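Local coordinates for protein putative methyltransferase (PDB 3LL7) that is a putative methyltransferase whose substrate is unassigned and which carries a ferredoxin-like and a THUMP-like domain, at residues Y293-H298 with Y326-Y331. Numbering follows the deposited sequence.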
loop_
_atom_site.group_PDB
_atom_site.type_symbol
_atom_site.label_atom_id
_atom_site.label_comp_id
_atom_site.label_asym_id
_atom_site.label_seq_id
_atom_site.Cartn_x
_atom_site.Cartn_y
_atom_site.Cartn_z
ATOM N N TYR A 293 16.598 -25.098 -5.570
ATOM C CA TYR A 293 15.573 -24.144 -5.109
ATOM C C TYR A 293 15.569 -22.860 -5.921
ATOM O O TYR A 293 16.625 -22.338 -6.332
ATOM C CB TYR A 293 15.760 -23.877 -3.589
ATOM C CG TYR A 293 15.536 -25.142 -2.778
ATOM C CD1 TYR A 293 14.246 -25.588 -2.516
ATOM C CD2 TYR A 293 16.620 -25.905 -2.286
ATOM C CE1 TYR A 293 14.020 -26.775 -1.783
ATOM C CE2 TYR A 293 16.398 -27.101 -1.541
ATOM C CZ TYR A 293 15.100 -27.506 -1.295
ATOM O OH TYR A 293 14.851 -28.668 -0.578
ATOM N N VAL A 294 14.358 -22.374 -6.191
ATOM C CA VAL A 294 14.171 -21.145 -6.930
ATOM C C VAL A 294 13.338 -20.161 -6.115
ATOM O O VAL A 294 12.326 -20.539 -5.534
ATOM C CB VAL A 294 13.568 -21.422 -8.347
ATOM C CG1 VAL A 294 13.333 -20.138 -9.089
ATOM C CG2 VAL A 294 14.546 -22.283 -9.138
ATOM N N TYR A 295 13.787 -18.906 -6.085
ATOM C CA TYR A 295 13.192 -17.891 -5.205
ATOM C C TYR A 295 12.747 -16.661 -5.969
ATOM O O TYR A 295 13.527 -16.080 -6.730
ATOM C CB TYR A 295 14.223 -17.426 -4.198
ATOM C CG TYR A 295 14.793 -18.563 -3.359
ATOM C CD1 TYR A 295 14.198 -18.933 -2.172
ATOM C CD2 TYR A 295 15.944 -19.276 -3.793
ATOM C CE1 TYR A 295 14.745 -19.987 -1.390
ATOM C CE2 TYR A 295 16.478 -20.302 -3.053
ATOM C CZ TYR A 295 15.896 -20.650 -1.838
ATOM O OH TYR A 295 16.437 -21.680 -1.097
ATOM N N GLU A 296 11.490 -16.275 -5.752
ATOM C CA GLU A 296 10.933 -15.071 -6.434
ATOM C C GLU A 296 10.568 -14.005 -5.397
ATOM O O GLU A 296 9.659 -14.226 -4.591
ATOM C CB GLU A 296 9.659 -15.411 -7.246
ATOM C CG GLU A 296 9.185 -14.230 -8.125
ATOM C CD GLU A 296 7.895 -14.538 -8.911
ATOM O OE1 GLU A 296 7.151 -15.461 -8.539
ATOM O OE2 GLU A 296 7.628 -13.843 -9.916
ATOM N N PRO A 297 11.239 -12.844 -5.437
ATOM C CA PRO A 297 11.030 -11.818 -4.386
ATOM C C PRO A 297 9.662 -11.141 -4.537
ATOM O O PRO A 297 9.141 -10.991 -5.676
ATOM C CB PRO A 297 12.157 -10.799 -4.645
ATOM C CG PRO A 297 12.408 -10.916 -6.096
ATOM C CD PRO A 297 12.293 -12.444 -6.374
ATOM N N HIS A 298 9.103 -10.727 -3.398
ATOM C CA HIS A 298 7.801 -10.037 -3.395
ATOM C C HIS A 298 7.887 -8.621 -3.969
ATOM O O HIS A 298 8.980 -8.090 -4.213
ATOM C CB HIS A 298 7.126 -10.092 -2.029
ATOM C CG HIS A 298 7.898 -9.445 -0.917
ATOM N ND1 HIS A 298 8.229 -8.105 -0.905
ATOM C CD2 HIS A 298 8.335 -9.949 0.260
ATOM C CE1 HIS A 298 8.861 -7.820 0.224
ATOM N NE2 HIS A 298 8.934 -8.922 0.947
ATOM N N TYR A 326 16.250 -15.869 -7.932
ATOM C CA TYR A 326 17.413 -16.413 -7.241
ATOM C C TYR A 326 17.345 -17.917 -7.231
ATOM O O TYR A 326 16.257 -18.497 -7.377
ATOM C CB TYR A 326 17.476 -15.892 -5.799
ATOM C CG TYR A 326 17.372 -14.403 -5.744
ATOM C CD1 TYR A 326 18.512 -13.586 -5.852
ATOM C CD2 TYR A 326 16.125 -13.803 -5.636
ATOM C CE1 TYR A 326 18.398 -12.183 -5.810
ATOM C CE2 TYR A 326 15.993 -12.414 -5.602
ATOM C CZ TYR A 326 17.119 -11.619 -5.696
ATOM O OH TYR A 326 16.980 -10.254 -5.656
ATOM N N THR A 327 18.498 -18.544 -6.973
ATOM C CA THR A 327 18.551 -19.992 -6.879
ATOM C C THR A 327 19.635 -20.430 -5.873
ATOM O O THR A 327 20.601 -19.700 -5.632
ATOM C CB THR A 327 18.778 -20.642 -8.278
ATOM O OG1 THR A 327 18.536 -22.047 -8.185
ATOM C CG2 THR A 327 20.202 -20.409 -8.785
ATOM N N SER A 328 19.470 -21.613 -5.306
ATOM C CA SER A 328 20.485 -22.168 -4.397
ATOM C C SER A 328 20.264 -23.652 -4.253
ATOM O O SER A 328 19.162 -24.148 -4.485
ATOM C CB SER A 328 20.394 -21.490 -3.020
ATOM O OG SER A 328 19.230 -21.944 -2.334
ATOM N N GLU A 329 21.318 -24.369 -3.872
ATOM C CA GLU A 329 21.230 -25.787 -3.690
ATOM C C GLU A 329 20.603 -26.114 -2.329
ATOM O O GLU A 329 19.880 -27.096 -2.186
ATOM C CB GLU A 329 22.629 -26.413 -3.868
ATOM C CG GLU A 329 22.668 -27.918 -4.190
ATOM C CD GLU A 329 21.752 -28.413 -5.335
ATOM O OE1 GLU A 329 21.290 -27.634 -6.231
ATOM O OE2 GLU A 329 21.519 -29.647 -5.341
ATOM N N ALA A 330 20.840 -25.260 -1.346
ATOM C CA ALA A 330 20.273 -25.472 -0.016
ATOM C C ALA A 330 18.991 -24.668 0.181
ATOM O O ALA A 330 18.821 -23.601 -0.368
ATOM C CB ALA A 330 21.309 -25.131 1.077
ATOM N N TYR A 331 18.081 -25.227 0.966
ATOM C CA TYR A 331 16.798 -24.601 1.244
ATOM C C TYR A 331 16.941 -23.406 2.191
ATOM O O TYR A 331 17.459 -23.535 3.305
ATOM C CB TYR A 331 15.836 -25.670 1.800
ATOM C CG TYR A 331 14.440 -25.173 2.118
ATOM C CD1 TYR A 331 13.612 -24.650 1.119
ATOM C CD2 TYR A 331 13.939 -25.245 3.422
ATOM C CE1 TYR A 331 12.332 -24.195 1.410
ATOM C CE2 TYR A 331 12.658 -24.799 3.724
ATOM C CZ TYR A 331 11.861 -24.273 2.712
ATOM O OH TYR A 331 10.597 -23.823 3.011
#
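Y293, at the start of strand 293-297, and Y331, in the loop after strand 323-328, cross at about a right angle. CB of Y331 sits over one face of the Y293 ring, 3.9 Å from its centroid and 24° off the normal, a CH-pi contact. The rings themselves meet obliquely, with planes at 50°, and Y293 CE1 lies 3.6 Å from Y331 CD1. The loop after S328 also closes on this ring from its rim, where E329 O approaches near the ring plane. Y295, on the same face of the sheet, directs its ring edge at the other strand, CE2 lying 3.3 Å from S328 OG; its hydroxyl bonds to E332 N. S328 OG, held between its backbone N and carbonyl carbon (chi1 73°), bonds to A330 O at 2.6 Å and thereby ties the loop back on itself. Y293 O is gripped twice, by T327 OG1 at 2.7 Å and by S328 N, from opposite faces of its carbonyl plane. Farther along, P297 CD meets the edge of the Y326 ring, 3.8 Å from CE2, while Y326 OH bonds to F307 O. Both segments belong to the ferredoxin-like region; in the mixed sheet, strand 293-297 lies between strands 323-328 and 337-347, and helix 307-314 packs against Y326.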